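Local atomic coordinates of interferon-inducible protein AIM2 (Mus musculus, PDB entry 4JBM), a protein that senses double-stranded DNA in the cytosol through its HIN domain and assembles the AIM2 inflammasome, leading to pyroptosis. Residues I121-Y130 with V141-C152. Sequence-based numbering, arbitrary orientation.
Sequences ITEEKDRVLY and VLVLGNPSKTKC
Tyr130 reaches two separate parts of 141-152 with its ring. On one flank CE2 meets CG2 of Val143 at 3.8 Å, and on the other CE1 approaches SG of Cys152 at 4.1 Å, an oblique sulfur-aromatic contact. Chi1 of -66° sets CG beside the backbone N, and the ring rises from the sheet and leans back over Val128 and Val143, with Val141 O near its plane at the edge. Val128, from the same strand, lays CG1 over one ring face, offset toward the rim. Beyond the ring, Ile121, on the neighbouring strand 111-123, points toward Cys152 and sets its CD1 3.6 Å from Cys152 O.

The reverse side of the hairpin carries Arg127, Leu129, Leu142 and Leu144. Here the guanidinium of Arg127 has CD2 of Leu144 over one face, 3.4 Å from NE; a bend at chi3 (53°) turns the end of the arginine toward this leucine, the two side chains running outward together. CD1 of Leu142 touches both CD of Arg127 and CD1 of Leu129, each at 3.8 Å.

Between these two faces runs a regular antiparallel ladder. Val128 and Val143 exchange two nearly straight N-H...O bonds, and Tyr130 and Val141 exchange two more, the one from Val141 N more bent at 144°.

Strands 127-134 and 137-144 form this hairpin in the second OB fold of the HIN domain. Strand 111-123 flanks 127-134, while 171-175 runs parallel to 137-144 on its other edge. Inside the barrel Tyr130 meets the ring of Phe182 and touches Ile158, and Phe163 packs on Val141 and Val143.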
ATOM      1  N   ILE A 121      -3.564 -17.202  12.446  1.00 79.92           N
ATOM      2  CA  ILE A 121      -3.144 -17.567  11.091  1.00 77.35           C
ATOM      3  C   ILE A 121      -3.812 -18.856  10.604  1.00 86.27           C
ATOM      4  O   ILE A 121      -3.441 -19.942  11.041  1.00 86.94           O
ATOM      5  CB  ILE A 121      -1.614 -17.793  11.015  1.00 66.63           C
ATOM      6  CG1 ILE A 121      -0.840 -16.559  11.485  1.00 71.48           C
ATOM      7  CG2 ILE A 121      -1.190 -18.183   9.602  1.00 59.86           C
ATOM      8  CD1 ILE A 121      -0.468 -16.588  12.950  1.00 84.01           C
ATOM      9  N   THR A 122      -4.806 -18.745   9.724  1.00 85.35           N
ATOM     10  CA  THR A 122      -5.443 -19.939   9.166  1.00 87.57           C
ATOM     11  C   THR A 122      -4.722 -20.324   7.869  1.00 86.74           C
ATOM     12  O   THR A 122      -4.871 -19.658   6.844  1.00 86.46           O
ATOM     13  CB  THR A 122      -6.946 -19.724   8.890  1.00 83.87           C
ATOM     14  OG1 THR A 122      -7.593 -19.257  10.080  1.00 69.30           O
ATOM     15  CG2 THR A 122      -7.599 -21.027   8.432  1.00 72.77           C
ATOM     16  N   GLU A 123      -3.904 -21.373   7.950  1.00 83.37           N
ATOM     17  CA  GLU A 123      -3.056 -21.835   6.848  1.00 87.61           C
ATOM     18  C   GLU A 123      -3.738 -22.771   5.846  1.00 87.99           C
ATOM     19  O   GLU A 123      -4.478 -23.676   6.235  1.00 87.89           O
ATOM     20  CB  GLU A 123      -1.828 -22.555   7.409  1.00 99.99           C
ATOM     21  CG  GLU A 123      -0.543 -21.745   7.363  1.00114.26           C
ATOM     22  CD  GLU A 123       0.554 -22.373   8.204  1.00122.14           C
ATOM     23  OE1 GLU A 123       0.241 -23.292   8.995  1.00125.83           O
ATOM     24  OE2 GLU A 123       1.723 -21.954   8.070  1.00116.94           O
ATOM     25  N   GLU A 124      -3.449 -22.558   4.561  1.00 92.49           N
ATOM     26  CA  GLU A 124      -3.868 -23.445   3.469  1.00102.93           C
ATOM     27  C   GLU A 124      -2.854 -23.311   2.323  1.00118.34           C
ATOM     28  O   GLU A 124      -2.234 -22.260   2.166  1.00124.56           O
ATOM     29  CB  GLU A 124      -5.273 -23.067   2.978  1.00 89.07           C
ATOM     30  CG  GLU A 124      -6.409 -23.511   3.890  1.00 85.22           C
ATOM     31  CD  GLU A 124      -7.692 -22.720   3.690  1.00 90.22           C
ATOM     32  OE1 GLU A 124      -7.683 -21.746   2.921  1.00 95.08           O
ATOM     33  OE2 GLU A 124      -8.715 -23.069   4.309  1.00101.25           O
ATOM     34  N   LYS A 125      -2.674 -24.371   1.532  1.00120.49           N
ATOM     35  CA  LYS A 125      -1.667 -24.374   0.462  1.00118.03           C
ATOM     36  C   LYS A 125      -1.991 -23.430  -0.697  1.00116.42           C
ATOM     37  O   LYS A 125      -1.144 -23.178  -1.555  1.00122.08           O
ATOM     38  CB  LYS A 125      -1.436 -25.791  -0.065  1.00123.56           C
ATOM     39  CG  LYS A 125      -2.445 -26.218  -1.105  1.00124.00           C
ATOM     40  CD  LYS A 125      -2.208 -27.644  -1.519  1.00117.35           C
ATOM     41  CE  LYS A 125      -3.251 -28.111  -2.498  1.00103.39           C
ATOM     42  NZ  LYS A 125      -2.783 -27.816  -3.865  1.00 95.81           N
ATOM     43  N   ASP A 126      -3.217 -22.916  -0.715  1.00108.01           N
ATOM     44  CA  ASP A 126      -3.663 -21.984  -1.747  1.00101.46           C
ATOM     45  C   ASP A 126      -3.867 -20.561  -1.209  1.00 98.13           C
ATOM     46  O   ASP A 126      -3.864 -19.591  -1.969  1.00 98.39           O
ATOM     47  CB  ASP A 126      -4.969 -22.476  -2.362  1.00 95.79           C
ATOM     48  CG  ASP A 126      -5.961 -22.952  -1.318  1.00 96.86           C
ATOM     49  OD1 ASP A 126      -5.543 -23.651  -0.372  1.00 77.55           O
ATOM     50  OD2 ASP A 126      -7.159 -22.631  -1.448  1.00110.36           O
ATOM     51  N   ARG A 127      -4.058 -20.438   0.100  1.00 83.02           N
ATOM     52  CA  ARG A 127      -4.256 -19.127   0.700  1.00 86.54           C
ATOM     53  C   ARG A 127      -3.934 -19.159   2.184  1.00 89.85           C
ATOM     54  O   ARG A 127      -3.971 -20.207   2.822  1.00 82.62           O
ATOM     55  CB  ARG A 127      -5.701 -18.660   0.495  1.00 84.04           C
ATOM     56  CG  ARG A 127      -6.748 -19.536   1.157  1.00 73.84           C
ATOM     57  CD  ARG A 127      -8.157 -19.043   0.867  1.00 73.17           C
ATOM     58  NE  ARG A 127      -8.381 -18.880  -0.565  1.00 88.23           N
ATOM     59  CZ  ARG A 127      -9.464 -18.320  -1.097  1.00 98.50           C
ATOM     60  NH1 ARG A 127     -10.424 -17.846  -0.315  1.00 98.69           N
ATOM     61  NH2 ARG A 127      -9.577 -18.221  -2.415  1.00 98.80           N
ATOM     62  N   VAL A 128      -3.622 -17.987   2.722  1.00 78.71           N
ATOM     63  CA  VAL A 128      -3.436 -17.809   4.150  1.00 72.70           C
ATOM     64  C   VAL A 128      -4.321 -16.672   4.636  1.00 69.73           C
ATOM     65  O   VAL A 128      -4.371 -15.600   4.022  1.00 71.04           O
ATOM     66  CB  VAL A 128      -1.960 -17.540   4.509  1.00 74.65           C
ATOM     67  CG1 VAL A 128      -1.760 -17.576   6.009  1.00 79.14           C
ATOM     68  CG2 VAL A 128      -1.052 -18.558   3.834  1.00 68.50           C
ATOM     69  N   LEU A 129      -5.037 -16.920   5.726  1.00 71.26           N
ATOM     70  CA  LEU A 129      -5.918 -15.913   6.297  1.00 76.33           C
ATOM     71  C   LEU A 129      -5.297 -15.437   7.597  1.00 80.10           C
ATOM     72  O   LEU A 129      -4.988 -16.240   8.478  1.00 80.02           O
ATOM     73  CB  LEU A 129      -7.318 -16.471   6.551  1.00 74.86           C
ATOM     74  CG  LEU A 129      -8.438 -15.430   6.500  1.00 84.51           C
ATOM     75  CD1 LEU A 129      -8.497 -14.800   5.116  1.00 93.62           C
ATOM     76  CD2 LEU A 129      -9.785 -16.019   6.874  1.00 89.15           C
ATOM     77  N   TYR A 130      -5.106 -14.129   7.713  1.00 73.23           N
ATOM     78  CA  TYR A 130      -4.468 -13.578   8.894  1.00 58.22           C
ATOM     79  C   TYR A 130      -5.491 -12.811   9.709  1.00 60.93           C
ATOM     80  O   TYR A 130      -6.056 -11.824   9.245  1.00 64.62           O
ATOM     81  CB  TYR A 130      -3.319 -12.656   8.489  1.00 51.60           C
ATOM     82  CG  TYR A 130      -2.164 -13.362   7.798  1.00 67.43           C
ATOM     83  CD1 TYR A 130      -1.117 -13.906   8.533  1.00 63.57           C
ATOM     84  CD2 TYR A 130      -2.107 -13.460   6.414  1.00 70.08           C
ATOM     85  CE1 TYR A 130      -0.052 -14.537   7.909  1.00 65.52           C
ATOM     86  CE2 TYR A 130      -1.048 -14.087   5.781  1.00 65.25           C
ATOM     87  CZ  TYR A 130      -0.025 -14.624   6.531  1.00 64.47           C
ATOM     88  OH  TYR A 130       1.029 -15.251   5.903  1.00 72.61           O
ATOM     89  N   VAL A 141      -7.086 -10.817   6.777  1.00 49.74           N
ATOM     90  CA  VAL A 141      -6.265 -10.394   5.662  1.00 57.79           C
ATOM     91  C   VAL A 141      -5.984 -11.609   4.836  1.00 73.15           C
ATOM     92  O   VAL A 141      -5.335 -12.545   5.297  1.00 69.98           O
ATOM     93  CB  VAL A 141      -4.941  -9.769   6.125  1.00 61.10           C
ATOM     94  CG1 VAL A 141      -4.030  -9.510   4.930  1.00 47.07           C
ATOM     95  CG2 VAL A 141      -5.216  -8.491   6.863  1.00 52.79           C
ATOM     96  N   LEU A 142      -6.500 -11.589   3.615  1.00 69.02           N
ATOM     97  CA  LEU A 142      -6.449 -12.744   2.739  1.00 65.00           C
ATOM     98  C   LEU A 142      -5.275 -12.648   1.783  1.00 58.54           C
ATOM     99  O   LEU A 142      -5.250 -11.794   0.905  1.00 65.92           O
ATOM    100  CB  LEU A 142      -7.770 -12.838   1.972  1.00 74.31           C
ATOM    101  CG  LEU A 142      -8.005 -13.886   0.885  1.00 74.03           C
ATOM    102  CD1 LEU A 142      -7.823 -15.286   1.434  1.00 64.52           C
ATOM    103  CD2 LEU A 142      -9.414 -13.698   0.350  1.00 67.29           C
ATOM    104  N   VAL A 143      -4.300 -13.529   1.955  1.00 62.42           N
ATOM    105  CA  VAL A 143      -3.156 -13.551   1.059  1.00 60.27           C
ATOM    106  C   VAL A 143      -3.274 -14.823   0.214  1.00 75.79           C
ATOM    107  O   VAL A 143      -3.176 -15.933   0.733  1.00 87.39           O
ATOM    108  CB  VAL A 143      -1.829 -13.540   1.835  1.00 68.27           C
ATOM    109  CG1 VAL A 143      -0.658 -13.853   0.910  1.00 61.00           C
ATOM    110  CG2 VAL A 143      -1.633 -12.197   2.534  1.00 75.49           C
ATOM    111  N   LEU A 144      -3.568 -14.691  -1.068  1.00 81.31           N
ATOM    112  CA  LEU A 144      -3.663 -15.862  -1.933  1.00 87.80           C
ATOM    113  C   LEU A 144      -2.327 -16.457  -2.330  1.00 97.43           C
ATOM    114  O   LEU A 144      -1.354 -15.755  -2.515  1.00 96.96           O
ATOM    115  CB  LEU A 144      -4.522 -15.572  -3.149  1.00 68.64           C
ATOM    116  CG  LEU A 144      -5.943 -15.220  -2.737  1.00 82.99           C
ATOM    117  CD1 LEU A 144      -6.859 -15.015  -3.918  1.00 91.27           C
ATOM    118  CD2 LEU A 144      -6.533 -16.276  -1.833  1.00 97.47           C
ATOM    119  N   GLY A 145      -2.313 -17.768  -2.495  1.00107.59           N
ATOM    120  CA  GLY A 145      -1.166 -18.478  -3.027  1.00125.87           C
ATOM    121  C   GLY A 145       0.249 -18.463  -2.478  1.00140.07           C
ATOM    122  O   GLY A 145       1.159 -18.069  -3.191  1.00147.62           O
ATOM    123  N   ASN A 146       0.458 -18.845  -1.227  1.00141.57           N
ATOM    124  CA  ASN A 146       1.827 -19.009  -0.737  1.00145.58           C
ATOM    125  C   ASN A 146       1.897 -19.958   0.464  1.00150.18           C
ATOM    126  O   ASN A 146       0.868 -20.252   1.056  1.00149.48           O
ATOM    127  CB  ASN A 146       2.435 -17.647  -0.393  1.00142.77           C
ATOM    128  CG  ASN A 146       3.248 -17.050  -1.531  1.00136.16           C
ATOM    129  OD1 ASN A 146       4.473 -17.143  -1.550  1.00132.81           O
ATOM    130  ND2 ASN A 146       2.571 -16.407  -2.466  1.00130.40           N
ATOM    131  N   PRO A 147       3.084 -20.450   0.826  1.00153.32           N
ATOM    132  CA  PRO A 147       3.220 -21.167   2.107  1.00155.70           C
ATOM    133  C   PRO A 147       2.991 -20.349   3.409  1.00160.19           C
ATOM    134  O   PRO A 147       2.306 -20.890   4.281  1.00160.50           O
ATOM    135  CB  PRO A 147       4.645 -21.737   2.060  1.00152.65           C
ATOM    136  CG  PRO A 147       5.120 -21.596   0.646  1.00149.61           C
ATOM    137  CD  PRO A 147       4.229 -20.657  -0.083  1.00149.65           C
ATOM    138  N   SER A 148       3.505 -19.125   3.586  1.00155.47           N
ATOM    139  CA  SER A 148       4.378 -18.408   2.663  1.00152.00           C
ATOM    140  C   SER A 148       5.809 -18.718   3.059  1.00153.99           C
ATOM    141  O   SER A 148       6.050 -19.580   3.904  1.00155.86           O
ATOM    142  CB  SER A 148       4.112 -16.900   2.747  1.00146.60           C
ATOM    143  OG  SER A 148       4.663 -16.218   1.631  1.00144.71           O
ATOM    144  N   LYS A 149       6.759 -18.008   2.466  1.00149.32           N
ATOM    145  CA  LYS A 149       8.152 -18.190   2.835  1.00140.71           C
ATOM    146  C   LYS A 149       8.349 -17.307   4.046  1.00132.32           C
ATOM    147  O   LYS A 149       9.247 -17.509   4.862  1.00124.09           O
ATOM    148  CB  LYS A 149       9.096 -17.784   1.702  1.00134.99           C
ATOM    149  CG  LYS A 149       9.082 -18.697   0.482  1.00129.65           C
ATOM    150  CD  LYS A 149      10.227 -18.337  -0.458  1.00126.42           C
ATOM    151  CE  LYS A 149      10.316 -19.300  -1.630  1.00128.70           C
ATOM    152  NZ  LYS A 149       9.168 -19.146  -2.559  1.00131.38           N
ATOM    153  N   THR A 150       7.462 -16.326   4.142  1.00133.51           N
ATOM    154  CA  THR A 150       7.378 -15.423   5.273  1.00129.46           C
ATOM    155  C   THR A 150       6.521 -16.064   6.364  1.00121.05           C
ATOM    156  O   THR A 150       5.318 -15.811   6.447  1.00127.70           O
ATOM    157  CB  THR A 150       6.746 -14.085   4.841  1.00129.16           C
ATOM    158  OG1 THR A 150       5.617 -14.336   3.994  1.00134.49           O
ATOM    159  CG2 THR A 150       7.755 -13.227   4.090  1.00121.34           C
ATOM    160  N   LYS A 151       7.137 -16.918   7.176  1.00 98.69           N
ATOM    161  CA  LYS A 151       6.418 -17.596   8.247  1.00 98.21           C
ATOM    162  C   LYS A 151       6.146 -16.670   9.434  1.00100.32           C
ATOM    163  O   LYS A 151       7.051 -16.167  10.105  1.00 87.83           O
ATOM    164  CB  LYS A 151       7.189 -18.852   8.655  1.00105.56           C
ATOM    165  CG  LYS A 151       8.552 -18.608   9.285  1.00108.33           C
ATOM    166  CD  LYS A 151       9.171 -19.920   9.738  1.00116.83           C
ATOM    167  CE  LYS A 151       9.525 -20.801   8.544  1.00121.35           C
ATOM    168  NZ  LYS A 151      10.117 -22.099   8.964  1.00124.00           N
ATOM    169  N   CYS A 152       4.864 -16.437   9.670  1.00100.32           N
ATOM    170  CA  CYS A 152       4.438 -15.507  10.697  1.00 92.38           C
ATOM    171  C   CYS A 152       3.776 -16.238  11.859  1.00 86.70           C
ATOM    172  O   CYS A 152       2.858 -17.025  11.653  1.00 78.59           O
ATOM    173  CB  CYS A 152       3.506 -14.470  10.068  1.00 94.68           C
ATOM    174  SG  CYS A 152       2.297 -13.688  11.134  1.00 74.09           S
TER